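Local coordinates for tegumental protein 20.8 kDa (Clonorchis sinensis, PDB 5X2E) that binds a calcium ion in its calmodulin-like EF-hand domain, the part of this tegumental-allergen-like protein described here, at residues 3-7 with 57-63; 6-12 with 22-26. All coordinates share one frame; numbering follows the deposited sequence.

Contact 1. Residues 3-7 with 57-63; sequences FINIF and FCSKLGL
F3 O accepts the helical bond from F7 N at 2.9 Å, and the edge of the F57 ring comes up to it, F57 CZ lying 3.5 Å from F3 O. In this EF-hand pair, helix 3-10 lies here against helix 54-61. The two short axes run nearly antiparallel, at 162°, and 12.0 Å apart, a gap filled by phenylalanine and leucine side chains.

F57 is the middle of it. With CG anti to the backbone N (chi1 -180°), its ring reaches across to helix 3-10 and is packed on both faces. On one face F7 sends in an edge: F7 CD1 sits 3.5 Å above the F57 ring plane, over its centre, in an edge-to-face pair whose planes make 51°. Over the opposite face lies L61 CD1, nearer the rim. F44 of helix 35-44 adds a further aromatic neighbour to F57. F7 is buried, and beyond this contact it also touches N16 of the calcium loop and R72 of helix 65-79, so one ring joins three parts of the domain.

L61 CD1 has a second job. It makes a CH-pi contact over the face of the F3 ring, 4.3 Å from the centroid, so this one methyl touches the faces of two rings, F3 and F57. L61 CD2 lies 4.0 Å above the F3 ring plane, toward its rim.

Past L61 the helix ends: G62 turns with positive phi, and L63 N reaches back to C58 O at 3.0 Å. That turn brings the L63 side chain round towards helix 3-10, where L63 CD1 meets I4 CG1 at 4.1 Å.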
ATOM      1  N   PHE A   3      -4.354  -0.853   7.787  1.00 30.85           N
ATOM      2  CA  PHE A   3      -3.908  -0.258   6.543  1.00 28.62           C
ATOM      3  C   PHE A   3      -2.385  -0.098   6.517  1.00 27.48           C
ATOM      4  O   PHE A   3      -1.782  -0.219   5.453  1.00 26.10           O
ATOM      5  CB  PHE A   3      -4.585   1.086   6.315  1.00 30.74           C
ATOM      6  CG  PHE A   3      -5.993   0.975   5.851  1.00 30.83           C
ATOM      7  CD1 PHE A   3      -6.296   0.300   4.678  1.00 32.98           C
ATOM      8  CD2 PHE A   3      -7.016   1.571   6.558  1.00 32.73           C
ATOM      9  CE1 PHE A   3      -7.602   0.201   4.221  1.00 34.30           C
ATOM     10  CE2 PHE A   3      -8.321   1.481   6.099  1.00 33.28           C
ATOM     11  CZ  PHE A   3      -8.604   0.785   4.930  1.00 33.97           C
ATOM     12  N   ILE A   4      -1.772   0.164   7.678  1.00 27.99           N
ATOM     13  CA  ILE A   4      -0.311   0.291   7.772  1.00 27.23           C
ATOM     14  C   ILE A   4       0.357  -0.996   7.278  1.00 27.04           C
ATOM     15  O   ILE A   4       1.220  -0.989   6.385  1.00 26.98           O
ATOM     16  CB  ILE A   4       0.130   0.624   9.237  1.00 29.79           C
ATOM     17  CG1 ILE A   4      -0.341   2.037   9.617  1.00 32.46           C
ATOM     18  CG2 ILE A   4       1.631   0.540   9.363  1.00 30.16           C
ATOM     19  CD1 ILE A   4      -0.440   2.334  11.118  1.00 34.80           C
ATOM     20  N   ASN A   5      -0.098  -2.105   7.832  1.00 27.94           N
ATOM     21  CA  ASN A   5       0.365  -3.426   7.463  1.00 27.47           C
ATOM     22  C   ASN A   5       0.124  -3.752   5.986  1.00 26.41           C
ATOM     23  O   ASN A   5       1.003  -4.274   5.297  1.00 25.84           O
ATOM     24  CB  ASN A   5      -0.362  -4.422   8.340  1.00 32.79           C
ATOM     25  CG  ASN A   5       0.176  -5.822   8.258  1.00 41.34           C
ATOM     26  OD1 ASN A   5       0.800  -6.225   7.290  1.00 45.24           O
ATOM     27  ND2 ASN A   5      -0.117  -6.604   9.294  1.00 45.97           N
ATOM     28  N   ILE A   6      -1.079  -3.464   5.497  1.00 25.99           N
ATOM     29  CA  ILE A   6      -1.427  -3.834   4.122  1.00 25.75           C
ATOM     30  C   ILE A   6      -0.563  -3.034   3.139  1.00 23.30           C
ATOM     31  O   ILE A   6      -0.089  -3.591   2.148  1.00 23.01           O
ATOM     32  CB  ILE A   6      -2.948  -3.649   3.878  1.00 27.37           C
ATOM     33  CG1 ILE A   6      -3.729  -4.671   4.727  1.00 30.98           C
ATOM     34  CG2 ILE A   6      -3.284  -3.789   2.386  1.00 25.97           C
ATOM     35  CD1 ILE A   6      -5.199  -4.339   4.933  1.00 34.25           C
ATOM     36  N   PHE A   7      -0.314  -1.756   3.428  1.00 22.81           N
ATOM     37  CA  PHE A   7       0.545  -0.943   2.547  1.00 21.38           C
ATOM     38  C   PHE A   7       1.913  -1.619   2.428  1.00 20.13           C
ATOM     39  O   PHE A   7       2.447  -1.794   1.331  1.00 20.05           O
ATOM     40  CB  PHE A   7       0.753   0.488   3.061  1.00 20.88           C
ATOM     41  CG  PHE A   7       1.561   1.316   2.116  1.00 20.15           C
ATOM     42  CD1 PHE A   7       0.921   2.150   1.214  1.00 19.88           C
ATOM     43  CD2 PHE A   7       2.963   1.273   2.127  1.00 20.33           C
ATOM     44  CE1 PHE A   7       1.639   2.897   0.300  1.00 20.40           C
ATOM     45  CE2 PHE A   7       3.689   2.010   1.201  1.00 19.68           C
ATOM     46  CZ  PHE A   7       3.029   2.823   0.296  1.00 19.35           C
ATOM     47  N   PHE A  57      -1.533   7.948   0.132  1.00 23.79           N
ATOM     48  CA  PHE A  57      -2.169   6.919   0.944  1.00 23.87           C
ATOM     49  C   PHE A  57      -2.384   7.467   2.367  1.00 25.58           C
ATOM     50  O   PHE A  57      -3.498   7.422   2.906  1.00 26.75           O
ATOM     51  CB  PHE A  57      -1.288   5.663   0.935  1.00 24.36           C
ATOM     52  CG  PHE A  57      -1.810   4.506   1.722  1.00 25.42           C
ATOM     53  CD1 PHE A  57      -1.321   4.250   2.998  1.00 25.88           C
ATOM     54  CD2 PHE A  57      -2.722   3.616   1.163  1.00 27.59           C
ATOM     55  CE1 PHE A  57      -1.759   3.132   3.713  1.00 26.98           C
ATOM     56  CE2 PHE A  57      -3.139   2.512   1.862  1.00 28.05           C
ATOM     57  CZ  PHE A  57      -2.648   2.268   3.142  1.00 28.53           C
ATOM     58  N   CYS A  58      -1.332   8.052   2.937  1.00 26.43           N
ATOM     59  CA  CYS A  58      -1.399   8.542   4.304  1.00 29.20           C
ATOM     60  C   CYS A  58      -2.327   9.749   4.435  1.00 31.15           C
ATOM     61  O   CYS A  58      -3.086   9.873   5.402  1.00 32.38           O
ATOM     62  CB  CYS A  58      -0.008   8.907   4.820  1.00 31.01           C
ATOM     63  SG  CYS A  58       1.028   7.484   5.199  1.00 34.76           S
ATOM     64  N   SER A  59      -2.252  10.670   3.482  1.00 30.28           N
ATOM     65  CA  SER A  59      -3.132  11.838   3.540  1.00 32.38           C
ATOM     66  C   SER A  59      -4.613  11.441   3.524  1.00 32.40           C
ATOM     67  O   SER A  59      -5.431  12.022   4.235  1.00 33.37           O
ATOM     68  CB  SER A  59      -2.807  12.780   2.387  1.00 35.04           C
ATOM     69  OG  SER A  59      -1.522  13.344   2.585  1.00 39.39           O
ATOM     70  N   LYS A  60      -4.956  10.447   2.714  1.00 31.00           N
ATOM     71  CA  LYS A  60      -6.351  10.022   2.597  1.00 32.05           C
ATOM     72  C   LYS A  60      -6.831   9.321   3.856  1.00 33.51           C
ATOM     73  O   LYS A  60      -7.997   9.428   4.219  1.00 34.71           O
ATOM     74  CB  LYS A  60      -6.553   9.109   1.384  1.00 33.30           C
ATOM     75  CG  LYS A  60      -6.350   9.809   0.047  1.00 37.61           C
ATOM     76  CD  LYS A  60      -7.427  10.859  -0.243  1.00 42.76           C
ATOM     77  CE  LYS A  60      -7.120  11.561  -1.563  1.00 46.46           C
ATOM     78  NZ  LYS A  60      -8.159  12.550  -1.966  1.00 48.81           N
ATOM     79  N   LEU A  61      -5.933   8.600   4.522  1.00 34.31           N
ATOM     80  CA  LEU A  61      -6.331   7.785   5.663  1.00 36.62           C
ATOM     81  C   LEU A  61      -6.073   8.458   7.014  1.00 38.44           C
ATOM     82  O   LEU A  61      -6.439   7.914   8.049  1.00 41.31           O
ATOM     83  CB  LEU A  61      -5.597   6.435   5.617  1.00 36.00           C
ATOM     84  CG  LEU A  61      -6.000   5.587   4.413  1.00 35.33           C
ATOM     85  CD1 LEU A  61      -5.108   4.361   4.273  1.00 35.67           C
ATOM     86  CD2 LEU A  61      -7.442   5.162   4.566  1.00 35.69           C
ATOM     87  N   GLY A  62      -5.414   9.614   7.012  1.00 37.96           N
ATOM     88  CA  GLY A  62      -5.063  10.283   8.263  1.00 38.09           C
ATOM     89  C   GLY A  62      -3.876   9.652   8.990  1.00 37.55           C
ATOM     90  O   GLY A  62      -3.803   9.710  10.216  1.00 39.75           O
ATOM     91  N   LEU A  63      -2.954   9.048   8.236  1.00 35.42           N
ATOM     92  CA  LEU A  63      -1.731   8.455   8.777  1.00 33.20           C
ATOM     93  C   LEU A  63      -0.543   9.367   8.494  1.00 34.33           C
ATOM     94  O   LEU A  63      -0.654  10.303   7.703  1.00 34.56           O
ATOM     95  CB  LEU A  63      -1.497   7.065   8.172  1.00 34.69           C
ATOM     96  CG  LEU A  63      -2.614   6.027   8.340  1.00 35.28           C
ATOM     97  CD1 LEU A  63      -2.384   4.825   7.408  1.00 37.11           C
ATOM     98  CD2 LEU A  63      -2.763   5.605   9.813  1.00 37.65           C
TER

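Contact 2. Residues 6-12 with 22-26; sequences IFVSIDK and ELEQY. With CA (calcium ion), chain B.
D11 and E22 share the calcium ion, and this is the EF-hand itself: they are the first and twelfth residues of the loop, D11 just past helix 3-10 and E22 in helix 20-29; the short helical segments run at 105° to each other. D11 gives one oxygen, OD1, at 2.2 Å from the calcium, while E22 grips it with both OE1 and OE2 at 2.5 Å. The two side chains lie side by side, their carboxylate planes 72° apart. Water 3, D13, T15 and the V17 carbonyl complete the site. In the second shell, D11 OD2 takes a hydrogen bond from N16 N and a salt bridge from R72, and S19 N donates to E22 OE1.

Hydrogen bonds add to this. Water 1 donates to both I10 O and E22 O, bridging the two helices. From the loop, K12 NZ donates to Q25 OE1 at 3.1 Å, in the carbonyl plane and on a lone pair. Water 2 also accepts from K12 NZ, with a weak bond from Q25 NE2, whose stronger partner is E29.

Among the apolar contacts, I10 CD1 meets L23 CD1 at 4.3 Å. Y26 has CG anti to the backbone N (chi1 -178°), which carries the ring across to helix 3-10, against I6 and I10. I10 CG1 lies over one face, offset toward the rim and 3.8 Å from the centroid, and I6 CG2 meets Y26 CZ. The polar neighbour at the ring's edge is S9 OG, 3.6 Å from Y26 CE2.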
ATOM      1  N   ILE A   6      -1.079  -3.464   5.497  1.00 25.99           N
ATOM      2  CA  ILE A   6      -1.427  -3.834   4.122  1.00 25.75           C
ATOM      3  C   ILE A   6      -0.563  -3.034   3.139  1.00 23.30           C
ATOM      4  O   ILE A   6      -0.089  -3.591   2.148  1.00 23.01           O
ATOM      5  CB  ILE A   6      -2.948  -3.649   3.878  1.00 27.37           C
ATOM      6  CG1 ILE A   6      -3.729  -4.671   4.727  1.00 30.98           C
ATOM      7  CG2 ILE A   6      -3.284  -3.789   2.386  1.00 25.97           C
ATOM      8  CD1 ILE A   6      -5.199  -4.339   4.933  1.00 34.25           C
ATOM      9  N   PHE A   7      -0.314  -1.756   3.428  1.00 22.81           N
ATOM     10  CA  PHE A   7       0.545  -0.943   2.547  1.00 21.38           C
ATOM     11  C   PHE A   7       1.913  -1.619   2.428  1.00 20.13           C
ATOM     12  O   PHE A   7       2.447  -1.794   1.331  1.00 20.05           O
ATOM     13  CB  PHE A   7       0.753   0.488   3.061  1.00 20.88           C
ATOM     14  CG  PHE A   7       1.561   1.316   2.116  1.00 20.15           C
ATOM     15  CD1 PHE A   7       0.921   2.150   1.214  1.00 19.88           C
ATOM     16  CD2 PHE A   7       2.963   1.273   2.127  1.00 20.33           C
ATOM     17  CE1 PHE A   7       1.639   2.897   0.300  1.00 20.40           C
ATOM     18  CE2 PHE A   7       3.689   2.010   1.201  1.00 19.68           C
ATOM     19  CZ  PHE A   7       3.029   2.823   0.296  1.00 19.35           C
ATOM     20  N   VAL A   8       2.498  -1.934   3.574  1.00 20.76           N
ATOM     21  CA  VAL A   8       3.808  -2.577   3.571  1.00 21.84           C
ATOM     22  C   VAL A   8       3.774  -3.921   2.858  1.00 21.74           C
ATOM     23  O   VAL A   8       4.665  -4.232   2.062  1.00 22.51           O
ATOM     24  CB  VAL A   8       4.343  -2.695   5.005  1.00 22.06           C
ATOM     25  CG1 VAL A   8       5.574  -3.607   5.056  1.00 23.55           C
ATOM     26  CG2 VAL A   8       4.664  -1.289   5.522  1.00 22.33           C
ATOM     27  N   SER A   9       2.703  -4.684   3.045  1.00 21.45           N
ATOM     28  CA  SER A   9       2.577  -5.949   2.324  1.00 22.14           C
ATOM     29  C   SER A   9       2.492  -5.807   0.794  1.00 22.22           C
ATOM     30  O   SER A   9       3.096  -6.575   0.038  1.00 23.49           O
ATOM     31  CB  SER A   9       1.357  -6.696   2.807  1.00 26.73           C
ATOM     32  OG  SER A   9       1.379  -7.984   2.232  1.00 32.60           O
ATOM     33  N   ILE A  10       1.730  -4.831   0.334  1.00 20.88           N
ATOM     34  CA  ILE A  10       1.599  -4.616  -1.103  1.00 20.04           C
ATOM     35  C   ILE A  10       2.924  -4.101  -1.713  1.00 19.04           C
ATOM     36  O   ILE A  10       3.336  -4.542  -2.788  1.00 19.04           O
ATOM     37  CB  ILE A  10       0.457  -3.637  -1.402  1.00 19.58           C
ATOM     38  CG1 ILE A  10      -0.890  -4.227  -0.960  1.00 20.72           C
ATOM     39  CG2 ILE A  10       0.437  -3.295  -2.887  1.00 19.99           C
ATOM     40  CD1 ILE A  10      -2.019  -3.194  -0.945  1.00 22.46           C
ATOM     41  N   ASP A  11       3.568  -3.178  -1.012  1.00 17.90           N
ATOM     42  CA  ASP A  11       4.751  -2.499  -1.496  1.00 18.23           C
ATOM     43  C   ASP A  11       5.983  -3.352  -1.239  1.00 19.01           C
ATOM     44  O   ASP A  11       6.849  -3.045  -0.390  1.00 20.32           O
ATOM     45  CB  ASP A  11       4.887  -1.136  -0.826  1.00 18.88           C
ATOM     46  CG  ASP A  11       6.085  -0.388  -1.303  1.00 18.01           C
ATOM     47  OD1 ASP A  11       6.447  -0.509  -2.497  1.00 18.55           O
ATOM     48  OD2 ASP A  11       6.706   0.302  -0.463  1.00 17.96           O
ATOM     49  N   LYS A  12       6.060  -4.459  -1.964  1.00 20.60           N
ATOM     50  CA  LYS A  12       6.996  -5.522  -1.623  1.00 23.11           C
ATOM     51  C   LYS A  12       8.450  -5.125  -1.849  1.00 22.63           C
ATOM     52  O   LYS A  12       9.334  -5.715  -1.255  1.00 25.23           O
ATOM     53  CB  LYS A  12       6.676  -6.770  -2.437  1.00 25.50           C
ATOM     54  CG  LYS A  12       6.619  -6.509  -3.901  1.00 30.20           C
ATOM     55  CD  LYS A  12       6.190  -7.754  -4.638  1.00 35.89           C
ATOM     56  CE  LYS A  12       6.628  -7.667  -6.061  1.00 38.31           C
ATOM     57  NZ  LYS A  12       6.648  -9.012  -6.673  1.00 40.64           N
ATOM     58  N   GLU A  22       1.912  -4.317  -8.382  1.00 17.34           N
ATOM     59  CA  GLU A  22       1.975  -4.729  -6.982  1.00 16.73           C
ATOM     60  C   GLU A  22       0.585  -4.880  -6.381  1.00 17.14           C
ATOM     61  O   GLU A  22       0.306  -5.863  -5.707  1.00 18.44           O
ATOM     62  CB  GLU A  22       2.787  -3.705  -6.153  1.00 17.63           C
ATOM     63  CG  GLU A  22       4.290  -3.869  -6.303  1.00 17.70           C
ATOM     64  CD  GLU A  22       5.082  -2.771  -5.587  1.00 17.89           C
ATOM     65  OE1 GLU A  22       4.545  -1.667  -5.327  1.00 18.76           O
ATOM     66  OE2 GLU A  22       6.268  -2.985  -5.254  1.00 20.32           O
ATOM     67  N   LEU A  23      -0.270  -3.895  -6.617  1.00 17.51           N
ATOM     68  CA  LEU A  23      -1.630  -3.912  -6.115  1.00 18.58           C
ATOM     69  C   LEU A  23      -2.393  -5.095  -6.715  1.00 18.45           C
ATOM     70  O   LEU A  23      -3.065  -5.840  -6.011  1.00 20.03           O
ATOM     71  CB  LEU A  23      -2.299  -2.576  -6.463  1.00 19.70           C
ATOM     72  CG  LEU A  23      -3.792  -2.477  -6.174  1.00 21.40           C
ATOM     73  CD1 LEU A  23      -4.094  -2.615  -4.659  1.00 23.24           C
ATOM     74  CD2 LEU A  23      -4.298  -1.159  -6.729  1.00 24.43           C
ATOM     75  N   GLU A  24      -2.229  -5.293  -8.024  1.00 17.67           N
ATOM     76  CA  GLU A  24      -2.944  -6.353  -8.704  1.00 19.24           C
ATOM     77  C   GLU A  24      -2.489  -7.741  -8.239  1.00 18.86           C
ATOM     78  O   GLU A  24      -3.320  -8.654  -8.079  1.00 19.47           O
ATOM     79  CB  GLU A  24      -2.791  -6.162 -10.216  1.00 19.50           C
ATOM     80  CG  GLU A  24      -3.581  -4.922 -10.645  1.00 21.80           C
ATOM     81  CD  GLU A  24      -3.091  -4.164 -11.818  1.00 23.62           C
ATOM     82  OE1 GLU A  24      -2.096  -4.537 -12.470  1.00 23.03           O
ATOM     83  OE2 GLU A  24      -3.806  -3.167 -12.114  1.00 25.03           O
ATOM     84  N   GLN A  25      -1.192  -7.895  -7.975  1.00 19.09           N
ATOM     85  CA  GLN A  25      -0.685  -9.156  -7.427  1.00 19.67           C
ATOM     86  C   GLN A  25      -1.247  -9.418  -6.031  1.00 20.05           C
ATOM     87  O   GLN A  25      -1.676 -10.518  -5.712  1.00 20.89           O
ATOM     88  CB  GLN A  25       0.833  -9.150  -7.374  1.00 19.88           C
ATOM     89  CG  GLN A  25       1.395 -10.414  -6.759  1.00 21.20           C
ATOM     90  CD  GLN A  25       2.880 -10.525  -6.890  1.00 24.32           C
ATOM     91  OE1 GLN A  25       3.599  -9.522  -7.033  1.00 23.26           O
ATOM     92  NE2 GLN A  25       3.366 -11.758  -6.858  1.00 28.64           N
ATOM     93  N   TYR A  26      -1.273  -8.400  -5.187  1.00 18.93           N
ATOM     94  CA  TYR A  26      -1.852  -8.580  -3.867  1.00 20.49           C
ATOM     95  C   TYR A  26      -3.320  -8.994  -3.918  1.00 20.14           C
ATOM     96  O   TYR A  26      -3.764  -9.895  -3.192  1.00 21.01           O
ATOM     97  CB  TYR A  26      -1.694  -7.294  -3.080  1.00 21.50           C
ATOM     98  CG  TYR A  26      -2.216  -7.395  -1.675  1.00 24.36           C
ATOM     99  CD1 TYR A  26      -3.514  -7.016  -1.375  1.00 27.55           C
ATOM    100  CD2 TYR A  26      -1.403  -7.854  -0.632  1.00 27.23           C
ATOM    101  CE1 TYR A  26      -3.996  -7.097  -0.067  1.00 29.26           C
ATOM    102  CE2 TYR A  26      -1.880  -7.948   0.665  1.00 30.02           C
ATOM    103  CZ  TYR A  26      -3.173  -7.557   0.939  1.00 30.55           C
ATOM    104  OH  TYR A  26      -3.628  -7.621   2.224  1.00 33.82           O
TER
HETATM  105 CA    CA B 101       6.695  -0.548  -4.720  1.00 17.56          CA
HETATM  106  O   HOH W   1       2.353  -6.796  -4.077  1.00 21.07           O
HETATM  107  O   HOH W   2       6.733 -11.973  -6.135  1.00 42.14           O
HETATM  108  O   HOH W   3       6.978  -0.218  -7.023  1.00 23.58           O

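How the contacts relate
From the N terminus the chain enters helix 3-10, which serves both contacts; their segments overlap at I6 and F7, F7 turning to contact 1 and I6 to contact 2. Contact 2 is the short closure: the chain runs through the calcium loop, which takes in strand 17-19 and ends in helix 20-29, and that helix comes back against the later turns of helix 3-10. Contact 1 is the long one. The chain goes on through helix 35-44 and strand 51-53, which pairs with 17-19, before helix 54-61 meets the earlier turns. Contact 2 thus nests almost wholly inside the loop of contact 1. Contact 2 closes the calcium loop; contact 1 joins helix 3-10 to helix 54-61, ahead of helix 65-79.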